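Local atomic coordinates of TPR repeat-containing protein (Cytophaga hutchinsonii, PDB entry 3U4T), a protein that is of unknown function but is built from tetratricopeptide repeats, helical hairpins that in other proteins commonly serve as scaffolds for binding protein partners. Residues Y19-E30 with I39-L50. The protein carries 1 engineered substitution. Residues are numbered along the deposited sequence; the frame is centred on the assembly and turned at random.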
ATOM      1  N   TYR A  19     -22.577   8.451  -0.107  1.00 55.47           N
ATOM      2  CA  TYR A  19     -22.136   9.453   0.833  1.00 55.86           C
ATOM      3  C   TYR A  19     -22.866  10.781   0.763  1.00 58.48           C
ATOM      4  O   TYR A  19     -23.481  11.187   1.742  1.00 59.23           O
ATOM      5  CB  TYR A  19     -20.634   9.648   0.672  1.00 54.82           C
ATOM      6  CG  TYR A  19     -19.898   8.332   0.680  1.00 47.76           C
ATOM      7  CD1 TYR A  19     -19.979   7.472   1.789  1.00 55.83           C
ATOM      8  CD2 TYR A  19     -19.154   7.921  -0.430  1.00 41.26           C
ATOM      9  CE1 TYR A  19     -19.341   6.238   1.792  1.00 56.56           C
ATOM     10  CE2 TYR A  19     -18.507   6.685  -0.440  1.00 52.56           C
ATOM     11  CZ  TYR A  19     -18.608   5.854   0.677  1.00 57.71           C
ATOM     12  OH  TYR A  19     -17.964   4.642   0.685  1.00 65.43           O
ATOM     13  N   ALA A  20     -22.822  11.448  -0.384  1.00 54.92           N
ATOM     14  CA  ALA A  20     -23.482  12.744  -0.504  1.00 49.72           C
ATOM     15  C   ALA A  20     -24.977  12.651  -0.252  1.00 49.27           C
ATOM     16  O   ALA A  20     -25.596  13.613   0.222  1.00 54.87           O
ATOM     17  CB  ALA A  20     -23.213  13.351  -1.874  1.00 39.11           C
ATOM     18  N   GLU A  21     -25.547  11.492  -0.581  1.00 40.73           N
ATOM     19  CA  GLU A  21     -26.971  11.257  -0.382  1.00 51.03           C
ATOM     20  C   GLU A  21     -27.243  10.915   1.063  1.00 51.58           C
ATOM     21  O   GLU A  21     -28.164  11.439   1.672  1.00 45.73           O
ATOM     22  CB  GLU A  21     -27.468  10.096  -1.233  1.00 66.22           C
ATOM     23  CG  GLU A  21     -27.681  10.416  -2.687  1.00 84.08           C
ATOM     24  CD  GLU A  21     -26.388  10.476  -3.449  1.00 98.42           C
ATOM     25  OE1 GLU A  21     -25.573   9.541  -3.296  1.00100.03           O
ATOM     26  OE2 GLU A  21     -26.192  11.450  -4.205  1.00103.67           O
ATOM     27  N   ALA A  22     -26.439  10.012   1.606  1.00 55.89           N
ATOM     28  CA  ALA A  22     -26.598   9.612   2.993  1.00 52.00           C
ATOM     29  C   ALA A  22     -26.434  10.874   3.833  1.00 47.51           C
ATOM     30  O   ALA A  22     -27.087  11.045   4.857  1.00 52.60           O
ATOM     31  CB  ALA A  22     -25.540   8.580   3.365  1.00 44.54           C
ATOM     32  N   ILE A  23     -25.569  11.772   3.374  1.00 44.25           N
ATOM     33  CA  ILE A  23     -25.311  13.023   4.074  1.00 46.57           C
ATOM     34  C   ILE A  23     -26.539  13.928   4.124  1.00 46.76           C
ATOM     35  O   ILE A  23     -26.810  14.556   5.146  1.00 47.70           O
ATOM     36  CB  ILE A  23     -24.129  13.772   3.413  1.00 37.38           C
ATOM     37  CG1 ILE A  23     -22.847  12.974   3.643  1.00 33.27           C
ATOM     38  CG2 ILE A  23     -24.000  15.185   3.985  1.00 41.47           C
ATOM     39  CD1 ILE A  23     -21.658  13.488   2.910  1.00 38.13           C
ATOM     40  N   GLU A  24     -27.281  13.988   3.021  1.00 55.34           N
ATOM     41  CA  GLU A  24     -28.477  14.819   2.949  1.00 55.59           C
ATOM     42  C   GLU A  24     -29.496  14.426   4.027  1.00 55.81           C
ATOM     43  O   GLU A  24     -30.011  15.285   4.748  1.00 52.71           O
ATOM     44  CB  GLU A  24     -29.109  14.697   1.558  1.00 61.97           C
ATOM     45  CG  GLU A  24     -28.151  14.983   0.411  1.00 70.80           C
ATOM     46  CD  GLU A  24     -27.545  16.376   0.474  1.00 88.17           C
ATOM     47  OE1 GLU A  24     -28.295  17.365   0.318  1.00 90.20           O
ATOM     48  OE2 GLU A  24     -26.317  16.480   0.682  1.00 95.66           O
ATOM     49  N   VAL A  25     -29.775  13.127   4.142  1.00 53.42           N
ATOM     50  CA  VAL A  25     -30.736  12.634   5.130  1.00 63.93           C
ATOM     51  C   VAL A  25     -30.227  12.758   6.568  1.00 57.95           C
ATOM     52  O   VAL A  25     -30.995  13.086   7.479  1.00 57.69           O
ATOM     53  CB  VAL A  25     -31.164  11.151   4.815  1.00 65.43           C
ATOM     54  CG1 VAL A  25     -30.031  10.408   4.158  1.00 60.28           C
ATOM     55  CG2 VAL A  25     -31.600  10.431   6.085  1.00 55.72           C
ATOM     56  N   PHE A  26     -28.939  12.500   6.773  1.00 54.23           N
ATOM     57  CA  PHE A  26     -28.376  12.618   8.108  1.00 46.77           C
ATOM     58  C   PHE A  26     -28.501  14.065   8.572  1.00 49.44           C
ATOM     59  O   PHE A  26     -28.792  14.318   9.740  1.00 56.11           O
ATOM     60  CB  PHE A  26     -26.896  12.191   8.126  1.00 45.98           C
ATOM     61  CG  PHE A  26     -26.678  10.688   8.110  1.00 38.14           C
ATOM     62  CD1 PHE A  26     -27.380   9.857   8.976  1.00 41.14           C
ATOM     63  CD2 PHE A  26     -25.735  10.117   7.257  1.00 40.05           C
ATOM     64  CE1 PHE A  26     -27.145   8.491   8.994  1.00 42.83           C
ATOM     65  CE2 PHE A  26     -25.493   8.751   7.268  1.00 35.78           C
ATOM     66  CZ  PHE A  26     -26.198   7.938   8.137  1.00 31.50           C
ATOM     67  N   ASN A  27     -28.291  15.005   7.648  1.00 58.80           N
ATOM     68  CA  ASN A  27     -28.357  16.440   7.941  1.00 69.88           C
ATOM     69  C   ASN A  27     -29.746  16.918   8.377  1.00 68.08           C
ATOM     70  O   ASN A  27     -29.870  17.849   9.180  1.00 64.87           O
ATOM     71  CB  ASN A  27     -27.894  17.244   6.720  1.00 73.27           C
ATOM     72  CG  ASN A  27     -26.393  17.509   6.719  1.00 72.99           C
ATOM     73  OD1 ASN A  27     -25.907  18.411   7.406  1.00 83.09           O
ATOM     74  ND2 ASN A  27     -25.654  16.723   5.948  1.00 63.36           N
ATOM     75  N   LYS A  28     -30.789  16.297   7.838  1.00 63.14           N
ATOM     76  CA  LYS A  28     -32.141  16.678   8.218  1.00 80.18           C
ATOM     77  C   LYS A  28     -32.415  15.981   9.542  1.00 81.21           C
ATOM     78  O   LYS A  28     -32.992  16.563  10.466  1.00 80.70           O
ATOM     79  CB  LYS A  28     -33.150  16.228   7.161  1.00 89.08           C
ATOM     80  CG  LYS A  28     -34.582  16.626   7.488  1.00 98.93           C
ATOM     81  CD  LYS A  28     -35.479  16.564   6.264  1.00102.22           C
ATOM     82  CE  LYS A  28     -36.859  17.126   6.569  1.00 99.66           C
ATOM     83  NZ  LYS A  28     -37.415  17.872   5.408  1.00 97.12           N
ATOM     84  N   LEU A  29     -31.969  14.731   9.619  1.00 74.59           N
ATOM     85  CA  LEU A  29     -32.117  13.913  10.811  1.00 68.58           C
ATOM     86  C   LEU A  29     -31.582  14.663  12.034  1.00 64.12           C
ATOM     87  O   LEU A  29     -32.177  14.607  13.113  1.00 75.01           O
ATOM     88  CB  LEU A  29     -31.357  12.600  10.621  1.00 58.62           C
ATOM     89  CG  LEU A  29     -32.147  11.298  10.756  1.00 67.70           C
ATOM     90  CD1 LEU A  29     -33.466  11.385  10.005  1.00 71.39           C
ATOM     91  CD2 LEU A  29     -31.305  10.155  10.229  1.00 67.38           C
ATOM     92  N   GLU A  30     -30.462  15.365  11.866  1.00 60.69           N
ATOM     93  CA  GLU A  30     -29.880  16.132  12.965  1.00 72.38           C
ATOM     94  C   GLU A  30     -30.689  17.408  13.221  1.00 91.75           C
ATOM     95  O   GLU A  30     -30.887  17.803  14.373  1.00 99.93           O
ATOM     96  CB  GLU A  30     -28.413  16.490  12.663  1.00 54.41           C
ATOM     97  CG  GLU A  30     -27.871  17.652  13.508  1.00 53.46           C
ATOM     98  CD  GLU A  30     -26.370  17.848  13.392  1.00 58.84           C
ATOM     99  OE1 GLU A  30     -25.818  17.736  12.273  1.00 41.46           O
ATOM    100  OE2 GLU A  30     -25.742  18.130  14.431  1.00 65.39           O
ATOM    101  N   ILE A  39     -25.602   8.531  13.737  1.00 42.99           N
ATOM    102  CA  ILE A  39     -25.750   9.192  12.454  1.00 49.80           C
ATOM    103  C   ILE A  39     -24.427   9.911  12.221  1.00 48.22           C
ATOM    104  O   ILE A  39     -24.004  10.111  11.089  1.00 50.45           O
ATOM    105  CB  ILE A  39     -26.920  10.230  12.432  1.00 58.11           C
ATOM    106  CG1 ILE A  39     -26.591  11.460  13.286  1.00 45.11           C
ATOM    107  CG2 ILE A  39     -28.192   9.569  12.908  1.00 57.40           C
ATOM    108  CD1 ILE A  39     -27.622  12.576  13.160  1.00 38.38           C
ATOM    109  N   TYR A  40     -23.755  10.253  13.314  1.00 43.20           N
ATOM    110  CA  TYR A  40     -22.503  10.983  13.253  1.00 38.83           C
ATOM    111  C   TYR A  40     -21.284  10.182  12.810  1.00 33.04           C
ATOM    112  O   TYR A  40     -20.488  10.681  12.012  1.00 27.53           O
ATOM    113  CB  TYR A  40     -22.257  11.664  14.602  1.00 42.79           C
ATOM    114  CG  TYR A  40     -23.348  12.664  14.933  1.00 50.71           C
ATOM    115  CD1 TYR A  40     -23.398  13.903  14.298  1.00 51.40           C
ATOM    116  CD2 TYR A  40     -24.361  12.348  15.834  1.00 44.49           C
ATOM    117  CE1 TYR A  40     -24.433  14.808  14.545  1.00 52.88           C
ATOM    118  CE2 TYR A  40     -25.408  13.246  16.091  1.00 60.10           C
ATOM    119  CZ  TYR A  40     -25.435  14.475  15.444  1.00 58.56           C
ATOM    120  OH  TYR A  40     -26.452  15.374  15.704  1.00 61.59           O
ATOM    121  N   ASN A  41     -21.119   8.953  13.286  1.00 25.32           N
ATOM    122  CA  ASN A  41     -19.943   8.201  12.855  1.00 30.07           C
ATOM    123  C   ASN A  41     -20.069   7.802  11.390  1.00 33.70           C
ATOM    124  O   ASN A  41     -19.067   7.613  10.709  1.00 39.42           O
ATOM    125  CB  ASN A  41     -19.705   6.963  13.736  1.00 29.10           C
ATOM    126  CG  ASN A  41     -20.820   5.937  13.638  1.00 42.66           C
ATOM    127  OD1 ASN A  41     -21.987   6.278  13.468  1.00 52.54           O
ATOM    128  ND2 ASN A  41     -20.465   4.673  13.778  1.00 36.30           N
ATOM    129  N   ARG A  42     -21.300   7.696  10.904  1.00 30.66           N
ATOM    130  CA  ARG A  42     -21.545   7.325   9.516  1.00 38.16           C
ATOM    131  C   ARG A  42     -21.373   8.534   8.607  1.00 23.45           C
ATOM    132  O   ARG A  42     -20.809   8.427   7.517  1.00 30.37           O
ATOM    133  CB  ARG A  42     -22.954   6.742   9.369  1.00 42.72           C
ATOM    134  CG  ARG A  42     -23.104   5.363   9.997  1.00 44.32           C
ATOM    135  CD  ARG A  42     -24.508   4.798   9.806  1.00 42.64           C
ATOM    136  NE  ARG A  42     -24.616   3.424  10.293  1.00 43.82           N
ATOM    137  CZ  ARG A  42     -24.468   3.056  11.563  1.00 51.05           C
ATOM    138  NH1 ARG A  42     -24.205   3.960  12.499  1.00 49.80           N
ATOM    139  NH2 ARG A  42     -24.581   1.778  11.895  1.00 50.41           N
ATOM    140  N   ARG A  43     -21.848   9.689   9.064  1.00 32.60           N
ATOM    141  CA  ARG A  43     -21.725  10.897   8.267  1.00 52.24           C
ATOM    142  C   ARG A  43     -20.249  11.251   8.221  1.00 54.17           C
ATOM    143  O   ARG A  43     -19.746  11.732   7.210  1.00 55.00           O
ATOM    144  CB  ARG A  43     -22.531  12.040   8.892  1.00 51.22           C
ATOM    145  CG  ARG A  43     -22.823  13.196   7.934  1.00 53.33           C
ATOM    146  CD  ARG A  43     -23.875  14.146   8.506  1.00 54.69           C
ATOM    147  NE  ARG A  43     -23.363  14.969   9.599  1.00 52.89           N
ATOM    148  CZ  ARG A  43     -24.094  15.844  10.285  1.00 55.08           C
ATOM    149  NH1 ARG A  43     -25.382  16.014  10.002  1.00 62.18           N
ATOM    150  NH2 ARG A  43     -23.533  16.571  11.238  1.00 48.88           N
ATOM    151  N   ALA A  44     -19.549  10.995   9.321  1.00 52.78           N
ATOM    152  CA  ALA A  44     -18.124  11.286   9.384  1.00 47.79           C
ATOM    153  C   ALA A  44     -17.407  10.524   8.270  1.00 41.03           C
ATOM    154  O   ALA A  44     -16.617  11.102   7.526  1.00 40.84           O
ATOM    155  CB  ALA A  44     -17.568  10.890  10.737  1.00 40.41           C
ATOM    156  N   VAL A  45     -17.688   9.229   8.154  1.00 35.98           N
ATOM    157  CA  VAL A  45     -17.080   8.406   7.111  1.00 31.31           C
ATOM    158  C   VAL A  45     -17.488   8.918   5.728  1.00 43.45           C
ATOM    159  O   VAL A  45     -16.654   9.012   4.828  1.00 42.40           O
ATOM    160  CB  VAL A  45     -17.504   6.935   7.224  1.00 33.68           C
ATOM    161  CG1 VAL A  45     -17.032   6.171   5.997  1.00 25.79           C
ATOM    162  CG2 VAL A  45     -16.916   6.323   8.479  1.00 46.88           C
ATOM    163  N   CYS A  46     -18.766   9.240   5.547  1.00 42.51           N
ATOM    164  CA  CYS A  46     -19.200   9.751   4.255  1.00 44.36           C
ATOM    165  C   CYS A  46     -18.303  10.949   3.892  1.00 45.97           C
ATOM    166  O   CYS A  46     -17.616  10.936   2.862  1.00 34.22           O
ATOM    167  CB  CYS A  46     -20.684  10.155   4.304  1.00 33.86           C
ATOM    168  SG  CYS A  46     -21.846   8.729   4.476  1.00 40.81           S
ATOM    169  N   TYR A  47     -18.279  11.964   4.752  1.00 49.33           N
ATOM    170  CA  TYR A  47     -17.450  13.141   4.504  1.00 46.65           C
ATOM    171  C   TYR A  47     -15.989  12.763   4.229  1.00 47.05           C
ATOM    172  O   TYR A  47     -15.340  13.332   3.345  1.00 49.31           O
ATOM    173  CB  TYR A  47     -17.526  14.109   5.691  1.00 40.45           C
ATOM    174  CG  TYR A  47     -18.766  14.987   5.712  1.00 51.18           C
ATOM    175  CD1 TYR A  47     -19.094  15.782   4.613  1.00 50.55           C
ATOM    176  CD2 TYR A  47     -19.594  15.048   6.841  1.00 43.92           C
ATOM    177  CE1 TYR A  47     -20.205  16.616   4.633  1.00 47.13           C
ATOM    178  CE2 TYR A  47     -20.713  15.882   6.871  1.00 42.88           C
ATOM    179  CZ  TYR A  47     -21.009  16.663   5.762  1.00 49.15           C
ATOM    180  OH  TYR A  47     -22.107  17.494   5.779  1.00 62.46           O
ATOM    181  N   TYR A  48     -15.471  11.801   4.986  1.00 34.19           N
ATOM    182  CA  TYR A  48     -14.090  11.349   4.813  1.00 36.31           C
ATOM    183  C   TYR A  48     -13.835  10.771   3.414  1.00 45.07           C
ATOM    184  O   TYR A  48     -12.781  11.012   2.820  1.00 44.41           O
ATOM    185  CB  TYR A  48     -13.754  10.290   5.863  1.00 39.23           C
ATOM    186  CG  TYR A  48     -12.446   9.585   5.615  1.00 28.79           C
ATOM    187  CD1 TYR A  48     -11.236  10.156   6.015  1.00 38.74           C
ATOM    188  CD2 TYR A  48     -12.414   8.361   4.951  1.00 30.09           C
ATOM    189  CE1 TYR A  48     -10.028   9.522   5.761  1.00 38.26           C
ATOM    190  CE2 TYR A  48     -11.210   7.716   4.685  1.00 39.50           C
ATOM    191  CZ  TYR A  48     -10.021   8.301   5.091  1.00 48.57           C
ATOM    192  OH  TYR A  48      -8.829   7.670   4.815  1.00 54.23           O
ATOM    193  N   GLU A  49     -14.787   9.996   2.894  1.00 44.25           N
ATOM    194  CA  GLU A  49     -14.632   9.399   1.565  1.00 51.60           C
ATOM    195  C   GLU A  49     -14.769  10.476   0.482  1.00 54.17           C
ATOM    196  O   GLU A  49     -14.248  10.325  -0.618  1.00 45.96           O
ATOM    197  CB  GLU A  49     -15.666   8.286   1.348  1.00 55.51           C
ATOM    198  CG  GLU A  49     -15.556   7.093   2.312  1.00 56.72           C
ATOM    199  CD  GLU A  49     -14.301   6.259   2.113  1.00 54.27           C
ATOM    200  OE1 GLU A  49     -13.655   6.396   1.055  1.00 54.58           O
ATOM    201  OE2 GLU A  49     -13.969   5.454   3.009  1.00 56.01           O
ATOM    202  N   LEU A  50     -15.474  11.560   0.805  1.00 59.44           N
ATOM    203  CA  LEU A  50     -15.651  12.681  -0.119  1.00 49.96           C
ATOM    204  C   LEU A  50     -14.564  13.722   0.158  1.00 53.44           C
ATOM    205  O   LEU A  50     -14.680  14.881  -0.244  1.00 58.35           O
ATOM    206  CB  LEU A  50     -17.025  13.347   0.060  1.00 46.28           C
ATOM    207  CG  LEU A  50     -18.283  12.586  -0.364  1.00 53.42           C
ATOM    208  CD1 LEU A  50     -19.502  13.502  -0.254  1.00 49.46           C
ATOM    209  CD2 LEU A  50     -18.121  12.095  -1.789  1.00 58.41           C
TER
HETATM  210  O   HOH W   1     -23.449  18.589   7.952  1.00 54.31           O
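Ile23 and Cys46 meet at the apolar centre, with CG1 of Ile23 3.6 Å from CB of Cys46. The small cysteine suits this close approach: its SG also touches Ala22 CB and lies in the plane of the Tyr19 ring at its edge, 3.5 Å from Tyr19 CD1, a sulfur-aromatic contact. With CG2 of Ile23 anti to the backbone N, its branches divide the work: CD1 sits over one face of the Tyr47 ring as a CH-pi contact and also meets Leu50 CD1 tip to tip, while CG2 leans on the phenol end of Tyr47. Phe26 packs against Ile39 and Arg42; its large flat ring offers a face to Ile39 O, while CD1 lies 3.5 Å from Ile39 CB. Arg42 CB is 3.7 Å from Phe26 CZ, and the extended chain then leads away to where NH1 hydrogen-bonds Tyr38 O. At the other end, the methylenes of Glu49 cover a face of Tyr19, its CB 3.8 Å from the ring centroid, so that the carboxylate can stay at the surface.

The 19-30 and 40-49 segments run antiparallel but splayed, their axes 143° apart in direction and 8.9 Å apart at closest approach: consecutive helices forming the hairpin characteristic of tetratricopeptide repeat proteins. Helix 6-14 also packs on Phe26 and Cys46.

Toward the polar edge, Arg43 inserts as a knob among Ile23, Phe26, Asn27 and Glu30. Arginine suits the place: its aliphatic stem lies on Phe26 (CD to CB 3.6 Å), and a bend at chi3 (73°) lets NH1 and NH2 both grip Glu30 OE1, NH2 at 2.8 Å, while NE pairs with Asp59. Glu30 OE2 takes a weak hydrogen bond from Tyr40 OH. Asparagine's short amide turns back to its own helix, Asn27 ND2 donating to Ile23 O from above the carbonyl plane, and a water joins OD1 to Tyr47 OH.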